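Local coordinates for protein hypoxanthine-guanine phosphoribosyltransferase (Thermus thermophilus, PDB 3ACD) that probably catalyses the magnesium-dependent transfer of phosphoribose from 5-phospho-alpha-D-ribose 1-diphosphate to hypoxanthine or guanine, giving IMP or GMP in purine salvage, at residues G10-I14 / F149-A154; G47-M52 / V100-I104; I104-L109 / K134-V140; Y155-L161 / L170-I176. All coordinates share one frame; numbering follows the deposited sequence.

Contact 1. Residues G10-I14 / F149-A154; sequences GPVQI and FEIEDA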
# COMPACT_ATOMS: atom_id res chain seq x y z
N GLY A 10 -17.86 13.82 12.20
CA GLY A 10 -18.88 13.27 11.34
C GLY A 10 -19.62 12.10 11.98
O GLY A 10 -19.23 11.64 13.06
N PRO A 11 -20.67 11.57 11.33
CA PRO A 11 -21.46 10.45 11.84
C PRO A 11 -20.81 9.07 11.77
O PRO A 11 -21.19 8.16 12.50
CB PRO A 11 -22.73 10.53 11.00
CG PRO A 11 -22.20 10.98 9.68
CD PRO A 11 -21.24 12.08 10.07
N VAL A 12 -19.84 8.90 10.88
CA VAL A 12 -19.16 7.61 10.72
C VAL A 12 -17.81 7.57 11.43
O VAL A 12 -16.95 8.42 11.19
CB VAL A 12 -18.96 7.27 9.23
CG1 VAL A 12 -18.22 5.95 9.08
CG2 VAL A 12 -20.32 7.21 8.53
N GLN A 13 -17.64 6.58 12.30
CA GLN A 13 -16.41 6.41 13.06
C GLN A 13 -16.14 4.91 13.20
O GLN A 13 -16.97 4.17 13.73
CB GLN A 13 -16.56 7.02 14.46
CG GLN A 13 -17.04 8.48 14.50
CD GLN A 13 -16.02 9.47 13.96
OE1 GLN A 13 -14.81 9.22 14.01
NE2 GLN A 13 -16.50 10.60 13.47
N ILE A 14 -14.99 4.45 12.71
CA ILE A 14 -14.64 3.04 12.80
C ILE A 14 -13.20 2.93 13.30
O ILE A 14 -12.27 3.38 12.64
CB ILE A 14 -14.77 2.33 11.43
CG1 ILE A 14 -16.10 2.71 10.77
CG2 ILE A 14 -14.72 0.83 11.62
CD1 ILE A 14 -16.31 2.09 9.39
N PHE A 149 -17.52 -2.73 5.65
CA PHE A 149 -18.63 -2.10 6.36
C PHE A 149 -19.58 -1.33 5.45
O PHE A 149 -19.14 -0.62 4.54
CB PHE A 149 -18.09 -1.10 7.39
CG PHE A 149 -17.08 -1.68 8.34
CD1 PHE A 149 -17.49 -2.26 9.54
CD2 PHE A 149 -15.72 -1.62 8.05
CE1 PHE A 149 -16.55 -2.78 10.43
CE2 PHE A 149 -14.78 -2.14 8.93
CZ PHE A 149 -15.19 -2.72 10.13
N GLU A 150 -20.88 -1.46 5.69
CA GLU A 150 -21.85 -0.70 4.93
C GLU A 150 -22.12 0.52 5.81
O GLU A 150 -22.39 0.37 7.00
CB GLU A 150 -23.14 -1.48 4.72
CG GLU A 150 -24.22 -0.67 4.02
CD GLU A 150 -25.48 -1.47 3.78
OE1 GLU A 150 -25.51 -2.27 2.83
OE2 GLU A 150 -26.44 -1.29 4.57
N ILE A 151 -22.03 1.71 5.24
CA ILE A 151 -22.24 2.92 6.02
C ILE A 151 -23.25 3.90 5.43
O ILE A 151 -23.63 3.79 4.26
CB ILE A 151 -20.91 3.69 6.22
CG1 ILE A 151 -20.38 4.16 4.86
CG2 ILE A 151 -19.88 2.80 6.90
CD1 ILE A 151 -19.17 5.09 4.94
N GLU A 152 -23.68 4.85 6.26
CA GLU A 152 -24.62 5.87 5.83
C GLU A 152 -23.87 6.85 4.94
O GLU A 152 -22.63 6.82 4.87
CB GLU A 152 -25.19 6.61 7.04
CG GLU A 152 -24.15 7.34 7.87
CD GLU A 152 -24.75 8.16 9.00
OE1 GLU A 152 -25.50 9.11 8.71
OE2 GLU A 152 -24.48 7.84 10.18
N ASP A 153 -24.61 7.72 4.28
CA ASP A 153 -24.03 8.72 3.39
C ASP A 153 -23.26 9.78 4.17
O ASP A 153 -23.85 10.59 4.89
CB ASP A 153 -25.15 9.37 2.56
CG ASP A 153 -24.64 10.44 1.63
OD1 ASP A 153 -23.43 10.45 1.31
OD2 ASP A 153 -25.46 11.27 1.19
N ALA A 154 -21.94 9.77 4.02
CA ALA A 154 -21.07 10.72 4.70
C ALA A 154 -19.69 10.69 4.04
O ALA A 154 -19.31 9.68 3.46
CB ALA A 154 -20.95 10.38 6.18

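Contact 2. Residues G47-M52 / V100-I104; sequences GAFIFM and VVEDI. With IMP (inosinic acid), chain B.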
# COMPACT_ATOMS: atom_id res chain seq x y z
N GLY A 47 -6.46 5.43 -2.67
CA GLY A 47 -7.20 5.09 -1.46
C GLY A 47 -7.20 3.70 -0.86
O GLY A 47 -7.33 3.57 0.36
N ALA A 48 -7.07 2.66 -1.67
CA ALA A 48 -7.12 1.30 -1.14
C ALA A 48 -5.80 0.68 -0.71
O ALA A 48 -5.78 -0.47 -0.28
CB ALA A 48 -7.81 0.39 -2.15
N PHE A 49 -4.70 1.42 -0.79
CA PHE A 49 -3.42 0.79 -0.47
C PHE A 49 -3.22 0.25 0.95
O PHE A 49 -2.50 -0.74 1.12
CB PHE A 49 -2.26 1.71 -0.89
CG PHE A 49 -1.78 2.65 0.18
CD1 PHE A 49 -0.65 2.33 0.93
CD2 PHE A 49 -2.41 3.87 0.40
CE1 PHE A 49 -0.15 3.22 1.88
CE2 PHE A 49 -1.92 4.77 1.35
CZ PHE A 49 -0.78 4.44 2.09
N ILE A 50 -3.84 0.86 1.95
CA ILE A 50 -3.69 0.37 3.32
C ILE A 50 -4.59 -0.85 3.52
O ILE A 50 -4.18 -1.85 4.12
CB ILE A 50 -3.99 1.49 4.35
CG1 ILE A 50 -2.93 2.59 4.20
CG2 ILE A 50 -3.98 0.93 5.77
CD1 ILE A 50 -2.95 3.67 5.27
N PHE A 51 -5.82 -0.77 3.01
CA PHE A 51 -6.76 -1.89 3.08
C PHE A 51 -6.08 -3.08 2.39
O PHE A 51 -6.10 -4.21 2.89
CB PHE A 51 -8.05 -1.50 2.35
CG PHE A 51 -9.04 -2.63 2.19
CD1 PHE A 51 -9.33 -3.49 3.24
CD2 PHE A 51 -9.73 -2.79 0.99
CE1 PHE A 51 -10.30 -4.49 3.11
CE2 PHE A 51 -10.70 -3.79 0.84
CZ PHE A 51 -10.99 -4.64 1.91
N MET A 52 -5.48 -2.82 1.23
CA MET A 52 -4.77 -3.85 0.48
C MET A 52 -3.64 -4.47 1.31
O MET A 52 -3.52 -5.69 1.42
CB MET A 52 -4.19 -3.25 -0.80
CG MET A 52 -3.38 -4.22 -1.65
SD MET A 52 -4.38 -5.29 -2.70
CE MET A 52 -3.12 -5.85 -3.89
N VAL A 100 -10.65 -7.40 -7.26
CA VAL A 100 -10.43 -5.96 -7.25
C VAL A 100 -10.49 -5.51 -5.79
O VAL A 100 -11.39 -5.92 -5.06
CB VAL A 100 -11.52 -5.21 -8.04
CG1 VAL A 100 -11.29 -3.70 -7.97
CG2 VAL A 100 -11.53 -5.68 -9.50
N VAL A 101 -9.54 -4.68 -5.37
CA VAL A 101 -9.52 -4.20 -4.00
C VAL A 101 -9.72 -2.68 -4.02
O VAL A 101 -8.84 -1.92 -4.44
CB VAL A 101 -8.18 -4.54 -3.30
CG1 VAL A 101 -8.20 -4.04 -1.86
CG2 VAL A 101 -7.96 -6.05 -3.33
N GLU A 102 -10.90 -2.26 -3.57
CA GLU A 102 -11.31 -0.86 -3.54
C GLU A 102 -11.40 -0.29 -2.14
O GLU A 102 -11.53 -1.04 -1.17
CB GLU A 102 -12.67 -0.72 -4.22
CG GLU A 102 -12.61 -0.52 -5.71
CD GLU A 102 -12.31 0.92 -6.08
OE1 GLU A 102 -11.67 1.62 -5.26
OE2 GLU A 102 -12.71 1.34 -7.18
N ASP A 103 -11.34 1.03 -2.02
CA ASP A 103 -11.44 1.66 -0.72
C ASP A 103 -12.90 1.82 -0.32
O ASP A 103 -13.33 1.29 0.71
CB ASP A 103 -10.72 3.03 -0.69
CG ASP A 103 -11.15 3.98 -1.81
OD1 ASP A 103 -11.93 3.58 -2.71
OD2 ASP A 103 -10.70 5.14 -1.80
N ILE A 104 -13.67 2.53 -1.14
CA ILE A 104 -15.07 2.75 -0.85
C ILE A 104 -15.89 2.89 -2.13
O ILE A 104 -15.47 3.56 -3.07
CB ILE A 104 -15.26 4.02 0.03
CG1 ILE A 104 -16.74 4.27 0.31
CG2 ILE A 104 -14.65 5.22 -0.67
CD1 ILE A 104 -16.96 5.36 1.35
P IMP B . -17.64 6.19 -6.98
O1P IMP B . -18.69 7.22 -6.84
O2P IMP B . -17.25 6.04 -8.53
O3P IMP B . -18.19 4.79 -6.41
O5' IMP B . -16.35 6.66 -6.12
C5' IMP B . -15.05 6.30 -6.58
C4' IMP B . -13.97 6.89 -5.67
O4' IMP B . -14.44 8.08 -4.98
C3' IMP B . -13.65 5.92 -4.50
O3' IMP B . -12.76 4.87 -4.91
C2' IMP B . -12.99 6.87 -3.50
O2' IMP B . -11.60 7.05 -3.79
C1' IMP B . -13.75 8.19 -3.72
N9 IMP B . -14.71 8.39 -2.60
C8 IMP B . -16.07 8.21 -2.62
N7 IMP B . -16.58 8.47 -1.45
C5 IMP B . -15.58 8.82 -0.61
C6 IMP B . -15.51 9.22 0.77
O6 IMP B . -16.52 9.27 1.46
N1 IMP B . -14.28 9.51 1.30
C2 IMP B . -13.14 9.45 0.53
N3 IMP B . -13.19 9.09 -0.74
C4 IMP B . -14.37 8.77 -1.34
O HOH W 1 -8.86 5.99 -4.34

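Contact 3. Residues I104-L109 / K134-V140; sequences IVDTGL and KPSRRQV. With IMP (inosinic acid), chain B.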
# COMPACT_ATOMS: atom_id res chain seq x y z
N ILE A 104 -13.67 2.53 -1.14
CA ILE A 104 -15.07 2.75 -0.85
C ILE A 104 -15.89 2.89 -2.13
O ILE A 104 -15.47 3.56 -3.07
CB ILE A 104 -15.26 4.02 0.03
CG1 ILE A 104 -16.74 4.27 0.31
CG2 ILE A 104 -14.65 5.22 -0.67
CD1 ILE A 104 -16.96 5.36 1.35
N VAL A 105 -17.05 2.24 -2.16
CA VAL A 105 -17.93 2.31 -3.31
C VAL A 105 -19.00 3.34 -2.96
O VAL A 105 -19.75 3.18 -2.00
CB VAL A 105 -18.58 0.94 -3.61
CG1 VAL A 105 -19.47 1.03 -4.86
CG2 VAL A 105 -17.49 -0.11 -3.83
N ASP A 106 -19.04 4.42 -3.74
CA ASP A 106 -19.98 5.50 -3.53
C ASP A 106 -21.11 5.38 -4.55
O ASP A 106 -22.06 4.63 -4.31
CB ASP A 106 -19.25 6.84 -3.67
CG ASP A 106 -20.12 8.04 -3.34
OD1 ASP A 106 -21.18 7.87 -2.71
OD2 ASP A 106 -19.71 9.17 -3.69
N THR A 107 -21.01 6.08 -5.67
CA THR A 107 -22.05 5.98 -6.70
C THR A 107 -21.89 4.66 -7.45
O THR A 107 -22.85 4.15 -8.03
CB THR A 107 -21.97 7.14 -7.73
OG1 THR A 107 -20.78 7.01 -8.52
CG2 THR A 107 -21.97 8.48 -7.02
N GLY A 108 -20.67 4.12 -7.45
CA GLY A 108 -20.40 2.87 -8.14
C GLY A 108 -19.93 3.04 -9.57
O GLY A 108 -19.56 2.07 -10.23
N LEU A 109 -19.93 4.27 -10.07
CA LEU A 109 -19.50 4.55 -11.44
C LEU A 109 -18.08 4.08 -11.73
O LEU A 109 -17.84 3.40 -12.73
CB LEU A 109 -19.63 6.04 -11.73
CG LEU A 109 -21.05 6.61 -11.67
CD1 LEU A 109 -21.02 8.12 -11.84
CD2 LEU A 109 -21.90 5.96 -12.75
N LYS A 134 -21.41 2.98 0.48
CA LYS A 134 -22.49 3.92 0.82
C LYS A 134 -23.61 3.67 -0.20
O LYS A 134 -23.80 4.45 -1.13
CB LYS A 134 -21.99 5.36 0.71
CG LYS A 134 -20.86 5.69 1.69
CD LYS A 134 -20.43 7.15 1.63
CE LYS A 134 -19.74 7.48 0.30
NZ LYS A 134 -19.19 8.87 0.30
N PRO A 135 -24.36 2.57 -0.02
CA PRO A 135 -25.45 2.19 -0.91
C PRO A 135 -26.54 3.22 -1.20
O PRO A 135 -27.16 3.17 -2.26
CB PRO A 135 -25.99 0.91 -0.27
CG PRO A 135 -25.70 1.12 1.18
CD PRO A 135 -24.30 1.68 1.15
N SER A 136 -26.78 4.15 -0.28
CA SER A 136 -27.81 5.15 -0.52
C SER A 136 -27.39 6.10 -1.64
O SER A 136 -28.20 6.86 -2.16
CB SER A 136 -28.11 5.95 0.76
OG SER A 136 -27.00 6.72 1.19
N ARG A 137 -26.11 6.03 -2.02
CA ARG A 137 -25.56 6.87 -3.08
C ARG A 137 -25.41 6.13 -4.41
O ARG A 137 -25.08 6.74 -5.43
CB ARG A 137 -24.19 7.41 -2.64
CG ARG A 137 -24.24 8.45 -1.53
CD ARG A 137 -24.23 9.85 -2.12
NE ARG A 137 -22.99 10.10 -2.85
CZ ARG A 137 -22.75 11.18 -3.58
NH1 ARG A 137 -23.67 12.12 -3.69
NH2 ARG A 137 -21.59 11.32 -4.21
N ARG A 138 -25.66 4.83 -4.39
CA ARG A 138 -25.51 3.99 -5.58
C ARG A 138 -26.32 4.42 -6.80
O ARG A 138 -27.55 4.53 -6.73
CB ARG A 138 -25.84 2.54 -5.21
CG ARG A 138 -25.23 1.46 -6.11
CD ARG A 138 -23.72 1.64 -6.25
NE ARG A 138 -23.08 2.08 -5.01
CZ ARG A 138 -22.91 1.32 -3.93
NH1 ARG A 138 -23.33 0.06 -3.92
NH2 ARG A 138 -22.36 1.84 -2.85
N GLN A 139 -25.63 4.67 -7.90
CA GLN A 139 -26.27 5.08 -9.15
C GLN A 139 -26.23 3.95 -10.17
O GLN A 139 -27.05 3.90 -11.09
CB GLN A 139 -25.58 6.32 -9.72
CG GLN A 139 -25.63 7.52 -8.80
CD GLN A 139 -25.15 8.79 -9.46
OE1 GLN A 139 -24.05 8.84 -10.01
NE2 GLN A 139 -25.97 9.84 -9.42
N VAL A 140 -25.27 3.05 -10.01
CA VAL A 140 -25.14 1.90 -10.89
C VAL A 140 -24.86 0.69 -10.00
O VAL A 140 -24.01 0.75 -9.11
CB VAL A 140 -24.00 2.08 -11.92
CG1 VAL A 140 -22.69 2.37 -11.21
CG2 VAL A 140 -23.88 0.83 -12.78
P IMP B . -17.64 6.19 -6.98
O1P IMP B . -18.69 7.22 -6.84
O2P IMP B . -17.25 6.04 -8.53
O3P IMP B . -18.19 4.79 -6.41
O5' IMP B . -16.35 6.66 -6.12
C5' IMP B . -15.05 6.30 -6.58
C4' IMP B . -13.97 6.89 -5.67
O4' IMP B . -14.44 8.08 -4.98
C3' IMP B . -13.65 5.92 -4.50
O3' IMP B . -12.76 4.87 -4.91
C2' IMP B . -12.99 6.87 -3.50
O2' IMP B . -11.60 7.05 -3.79
C1' IMP B . -13.75 8.19 -3.72
N9 IMP B . -14.71 8.39 -2.60
C8 IMP B . -16.07 8.21 -2.62
N7 IMP B . -16.58 8.47 -1.45
C5 IMP B . -15.58 8.82 -0.61
C6 IMP B . -15.51 9.22 0.77
O6 IMP B . -16.52 9.27 1.46
N1 IMP B . -14.28 9.51 1.30
C2 IMP B . -13.14 9.45 0.53
N3 IMP B . -13.19 9.09 -0.74
C4 IMP B . -14.37 8.77 -1.34
O HOH W 2 -18.63 10.98 -1.63

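Contact 4. Residues Y155-L161 / L170-I176; sequences YVYGYGL and LPFITSI. With IMP (inosinic acid), chain B.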
# COMPACT_ATOMS: atom_id res chain seq x y z
N TYR A 155 -18.96 11.80 4.11
CA TYR A 155 -17.62 11.82 3.53
C TYR A 155 -16.67 11.30 4.59
O TYR A 155 -16.48 11.93 5.63
CB TYR A 155 -17.18 13.22 3.13
CG TYR A 155 -15.87 13.18 2.36
CD1 TYR A 155 -15.85 12.87 1.01
CD2 TYR A 155 -14.65 13.36 3.02
CE1 TYR A 155 -14.65 12.72 0.32
CE2 TYR A 155 -13.44 13.21 2.33
CZ TYR A 155 -13.45 12.89 0.98
OH TYR A 155 -12.27 12.70 0.30
N VAL A 156 -16.08 10.14 4.33
CA VAL A 156 -15.15 9.53 5.27
C VAL A 156 -13.70 9.70 4.83
O VAL A 156 -13.41 9.99 3.68
CB VAL A 156 -15.45 8.02 5.44
CG1 VAL A 156 -16.87 7.82 5.97
CG2 VAL A 156 -15.27 7.30 4.10
N TYR A 157 -12.78 9.51 5.78
CA TYR A 157 -11.37 9.61 5.47
C TYR A 157 -10.56 8.86 6.52
O TYR A 157 -11.10 8.45 7.55
CB TYR A 157 -10.94 11.09 5.37
CG TYR A 157 -11.13 11.91 6.62
CD1 TYR A 157 -10.10 12.08 7.54
CD2 TYR A 157 -12.36 12.54 6.88
CE1 TYR A 157 -10.27 12.85 8.69
CE2 TYR A 157 -12.54 13.31 8.03
CZ TYR A 157 -11.50 13.46 8.92
OH TYR A 157 -11.68 14.22 10.06
N GLY A 158 -9.28 8.66 6.23
CA GLY A 158 -8.41 7.92 7.13
C GLY A 158 -8.20 6.53 6.56
O GLY A 158 -8.89 6.14 5.62
N TYR A 159 -7.25 5.79 7.12
CA TYR A 159 -6.97 4.42 6.68
C TYR A 159 -6.81 4.36 5.15
O TYR A 159 -7.40 3.50 4.48
CB TYR A 159 -8.10 3.49 7.13
CG TYR A 159 -7.79 2.01 7.06
CD1 TYR A 159 -6.99 1.39 8.04
CD2 TYR A 159 -8.28 1.22 6.02
CE1 TYR A 159 -6.69 0.02 7.97
CE2 TYR A 159 -7.98 -0.14 5.95
CZ TYR A 159 -7.19 -0.73 6.92
OH TYR A 159 -6.90 -2.08 6.81
N GLY A 160 -6.03 5.29 4.60
CA GLY A 160 -5.81 5.31 3.16
C GLY A 160 -6.65 6.32 2.39
O GLY A 160 -6.22 6.84 1.36
N LEU A 161 -7.85 6.60 2.89
CA LEU A 161 -8.75 7.54 2.23
C LEU A 161 -8.37 8.96 2.62
O LEU A 161 -8.09 9.24 3.79
CB LEU A 161 -10.21 7.24 2.60
CG LEU A 161 -10.80 5.95 2.02
CD1 LEU A 161 -10.08 4.74 2.59
CD2 LEU A 161 -12.29 5.87 2.37
N LEU A 170 -4.31 8.32 9.01
CA LEU A 170 -5.06 8.02 10.24
C LEU A 170 -5.27 6.50 10.27
O LEU A 170 -5.68 5.91 9.27
CB LEU A 170 -6.41 8.75 10.24
CG LEU A 170 -6.48 10.16 10.85
CD1 LEU A 170 -5.35 11.02 10.32
CD2 LEU A 170 -7.83 10.77 10.52
N PRO A 171 -4.98 5.86 11.41
CA PRO A 171 -5.16 4.40 11.51
C PRO A 171 -6.61 3.95 11.59
O PRO A 171 -6.90 2.75 11.56
CB PRO A 171 -4.35 4.05 12.75
CG PRO A 171 -4.52 5.26 13.61
CD PRO A 171 -4.36 6.40 12.63
N PHE A 172 -7.53 4.91 11.68
CA PHE A 172 -8.95 4.60 11.78
C PHE A 172 -9.75 5.33 10.71
O PHE A 172 -9.23 6.19 10.00
CB PHE A 172 -9.46 4.99 13.17
CG PHE A 172 -9.10 6.39 13.58
CD1 PHE A 172 -9.74 7.49 13.01
CD2 PHE A 172 -8.08 6.62 14.50
CE1 PHE A 172 -9.37 8.80 13.35
CE2 PHE A 172 -7.70 7.92 14.84
CZ PHE A 172 -8.35 9.01 14.27
N ILE A 173 -11.02 4.97 10.59
CA ILE A 173 -11.90 5.62 9.64
C ILE A 173 -12.74 6.63 10.41
O ILE A 173 -13.30 6.30 11.46
CB ILE A 173 -12.86 4.59 8.96
CG1 ILE A 173 -12.13 3.85 7.83
CG2 ILE A 173 -14.10 5.31 8.40
CD1 ILE A 173 -11.74 4.74 6.66
N THR A 174 -12.79 7.86 9.91
CA THR A 174 -13.57 8.90 10.56
C THR A 174 -14.31 9.69 9.47
O THR A 174 -14.27 9.31 8.30
CB THR A 174 -12.68 9.83 11.42
OG1 THR A 174 -13.50 10.79 12.09
CG2 THR A 174 -11.67 10.55 10.56
N SER A 175 -14.98 10.77 9.85
CA SER A 175 -15.73 11.55 8.88
C SER A 175 -15.98 12.97 9.36
O SER A 175 -15.72 13.31 10.51
CB SER A 175 -17.07 10.87 8.61
OG SER A 175 -17.82 10.75 9.81
N ILE A 176 -16.51 13.79 8.45
CA ILE A 176 -16.84 15.18 8.76
C ILE A 176 -18.34 15.32 8.65
O ILE A 176 -19.03 14.41 8.18
CB ILE A 176 -16.19 16.16 7.76
CG1 ILE A 176 -16.64 15.82 6.34
CG2 ILE A 176 -14.67 16.10 7.88
CD1 ILE A 176 -16.12 16.77 5.28
P IMP B . -17.64 6.19 -6.98
O1P IMP B . -18.69 7.22 -6.84
O2P IMP B . -17.25 6.04 -8.53
O3P IMP B . -18.19 4.79 -6.41
O5' IMP B . -16.35 6.66 -6.12
C5' IMP B . -15.05 6.30 -6.58
C4' IMP B . -13.97 6.89 -5.67
O4' IMP B . -14.44 8.08 -4.98
C3' IMP B . -13.65 5.92 -4.50
O3' IMP B . -12.76 4.87 -4.91
C2' IMP B . -12.99 6.87 -3.50
O2' IMP B . -11.60 7.05 -3.79
C1' IMP B . -13.75 8.19 -3.72
N9 IMP B . -14.71 8.39 -2.60
C8 IMP B . -16.07 8.21 -2.62
N7 IMP B . -16.58 8.47 -1.45
C5 IMP B . -15.58 8.82 -0.61
C6 IMP B . -15.51 9.22 0.77
O6 IMP B . -16.52 9.27 1.46
N1 IMP B . -14.28 9.51 1.30
C2 IMP B . -13.14 9.45 0.53
N3 IMP B . -13.19 9.09 -0.74
C4 IMP B . -14.37 8.77 -1.34
O HOH W 3 -20.31 14.01 5.76

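Contact 1. Residues G10-I14 / F149-A154
Ile14 lies against one face of the Phe149 ring, and the two side chains run past each other in opposite directions. Its CG2 makes a CH-pi contact, Ile14 CG2 sitting 4.1 Å from the Phe149 centroid, 20° off the ring normal and shifted toward the rim at CE2 and CZ. CG1 is beside the backbone N (chi1 -47°) and the chain beyond it is extended, which brings CD1 over the same face nearer the root of the ring, with Ile14 CD1 4.0 Å from Phe149 CD2. Two residues along on each segment, Val12 meets Ile151 at about a right angle, Val12 CG1 standing 4.2 Å from Ile151 CG2. Its other branch turns to the far end of the contact, where Val12 CG2 lies 3.9 Å from Glu152 CG and 4.0 Å from Ala154 CB. In the type I phosphoribosyltransferase fold this is where the chain leaves strand 146-150 of the parallel sheet for the small antiparallel pair beside the purine, and 10-14, just before helix 16-33, runs along it in roughly the opposite direction. The backbone of 10-14 also bonds to Ser175 and Ile173, which ties it to that pair. At the exposed end Pro11 touches two partners: Pro11 CG is 3.8 Å from Ala154 CB, while Pro11 CB is 3.3 Å from Glu152 OE2. Glu152 leaves its backbone with CG lodged between N and C (chi1 62°), and the extended chain then carries the carboxylate obliquely across the proline ring, to its CB.

Contact 2. Residues G47-M52 / V100-I104
Glu102 and Asp103 are the acidic pair of the phosphoribosyl-binding motif of type I phosphoribosyltransferases, at the end of strand 97-102, and Gly47, Ala48, Phe51 and Met52 pack on them and on Val101. Gly47 CA comes within 3.5 Å of Asp103 OD2, leaving no room for a side chain there. A chi1 of 53° turns the Asp103 carboxylate to the ribose. One oxygen takes each hydroxyl: IMP O3' donates to Asp103 OD1 at 2.7 Å and IMP O2' to Asp103 OD2 at 2.9 Å. OD1 is gripped a second time, by Ile104 N at 2.6 Å from above the carboxylate plane, which helps to fix the rotation of the group. A water joins Gly47 N, Asp103 OD2 and IMP O2', linking the loop to the sugar. Behind the site the contact turns apolar. Ala48 CB rests on the strand backbone, 3.4 Å from Val101 O, and Val101 spreads its two methyls between a pair of helix residues. Phe51 comes in obliquely, with its CD2 3.5 Å from Val101 CG1 and 3.3 Å from Glu102 O, while Met52 crosses the valine at about a right angle, its SD 3.7 Å from Val101 CG2. The outer side of helix 49-56 packs on the second subunit, where the Phe49 ring meets Phe67 of that subunit edge-to-face. A helix laid over an inner strand of a parallel sheet, with the ribose diol held by Asp103 just past the strand, is characteristic of the type I phosphoribosyltransferases.

Contact 3. Residues I104-L109 / K134-V140
Asp106 is gripped by Arg137 and Arg138, which shape the phosphate loop of the phosphoribosyl-binding motif. The inner part is tight. Arg137 takes the Asp106 carboxylate side-on, Arg137 NE to Asp106 OD1 and Arg137 NH2 to Asp106 OD2 both at 2.9 Å, the planes 22° apart. Arg138 puts two nitrogens on a single atom: its NE reaches Asp106 O at 2.8 Å and its NH2 the same Asp106 O from the same face, at 3.2 Å and less straight (138°), while Val105 CG1 sits over the guanidinium face, 3.6 Å from Arg138 CZ. A leucine in place of Arg138 would probably leave Asp106 O without both donors and let the loop shift under the phosphate. So held, the loop turns three backbone amides inward: Asp106 N and Gly108 N bind IMP O3P, and Thr107 N binds IMP O1P, joined there by Thr107 OG1. Lys134, bent at chi3, passes Ile104 CD1 to reach the purine, Lys134 NZ donating to IMP O6 at 2.9 Å and to N7. The outer side is looser and more exposed. There Gln139 runs alongside Thr107, its OE1 3.6 Å from Leu109 CD1, though Gln139 N donates straight to Thr107 O at 2.8 Å, on a lone pair.

Contact 4. Residues Y155-L161 / L170-I176
Tyr157 folds its ring over the neighbouring strand so closely that Thr174 CG2 stands 3.5 Å from the ring centroid, 24° off the normal, in a short CH-pi contact. Tyr157 CG sits in the gap flanked by its own N and C (chi1 61°), which turns the ring onto its partner in the antiparallel hydrogen-bonded pair; Tyr157 N bonds to Thr174 O at 2.9 Å and Thr174 N to Tyr157 O at 3.0 Å. Leu170 CD2 and Ile176 CG2 approach the ring obliquely, the latter 3.5 Å from Tyr157 CE2. Past the pair, Gly158 opens a type I' turn at backbone angles that call for glycine, and Tyr159 N rejoins the second segment at Leu170 O, 2.7 Å away. The other end reads the purine: Val156 N donates to IMP O6 at 3.0 Å and IMP N1 to Val156 O at 2.6 Å, with one face of the Tyr155 ring over N1. With an alanine for Tyr155, the hypoxanthine would probably lose its aromatic cover on this side, and Asp162 O its phenol partner. Around the pair, Val156 packs on Ile104 of strand 104-105, Ser175 OG bonds to Val12 O, and Tyr159 reaches between helices 16-33 and 49-56, its OH bonded to Asp54.

In the fold
Contact 2 lies at the heart of the chain and is fully buried; contact 4 is buried too but farther out, contact 3 is partly exposed, and contact 1 is a surface contact. Contacts 1, 2 and 3 all reach the parallel sheet, whereas contact 4 forms the separate antiparallel pair that contact 1 flanks through Gly10 to Ser175. The chemistry changes accordingly: contacts 1 and 2 join their segments by apolar packing, contact 3 by salt bridges and bonds to carbonyls, contact 4 by strand pairing. Contact 2 holds the IMP ribose, contact 3 the phosphate and, through Lys134, the purine edge, contact 4 the base; Ile104, shared by contacts 2 and 3, also packs on Val156 of contact 4.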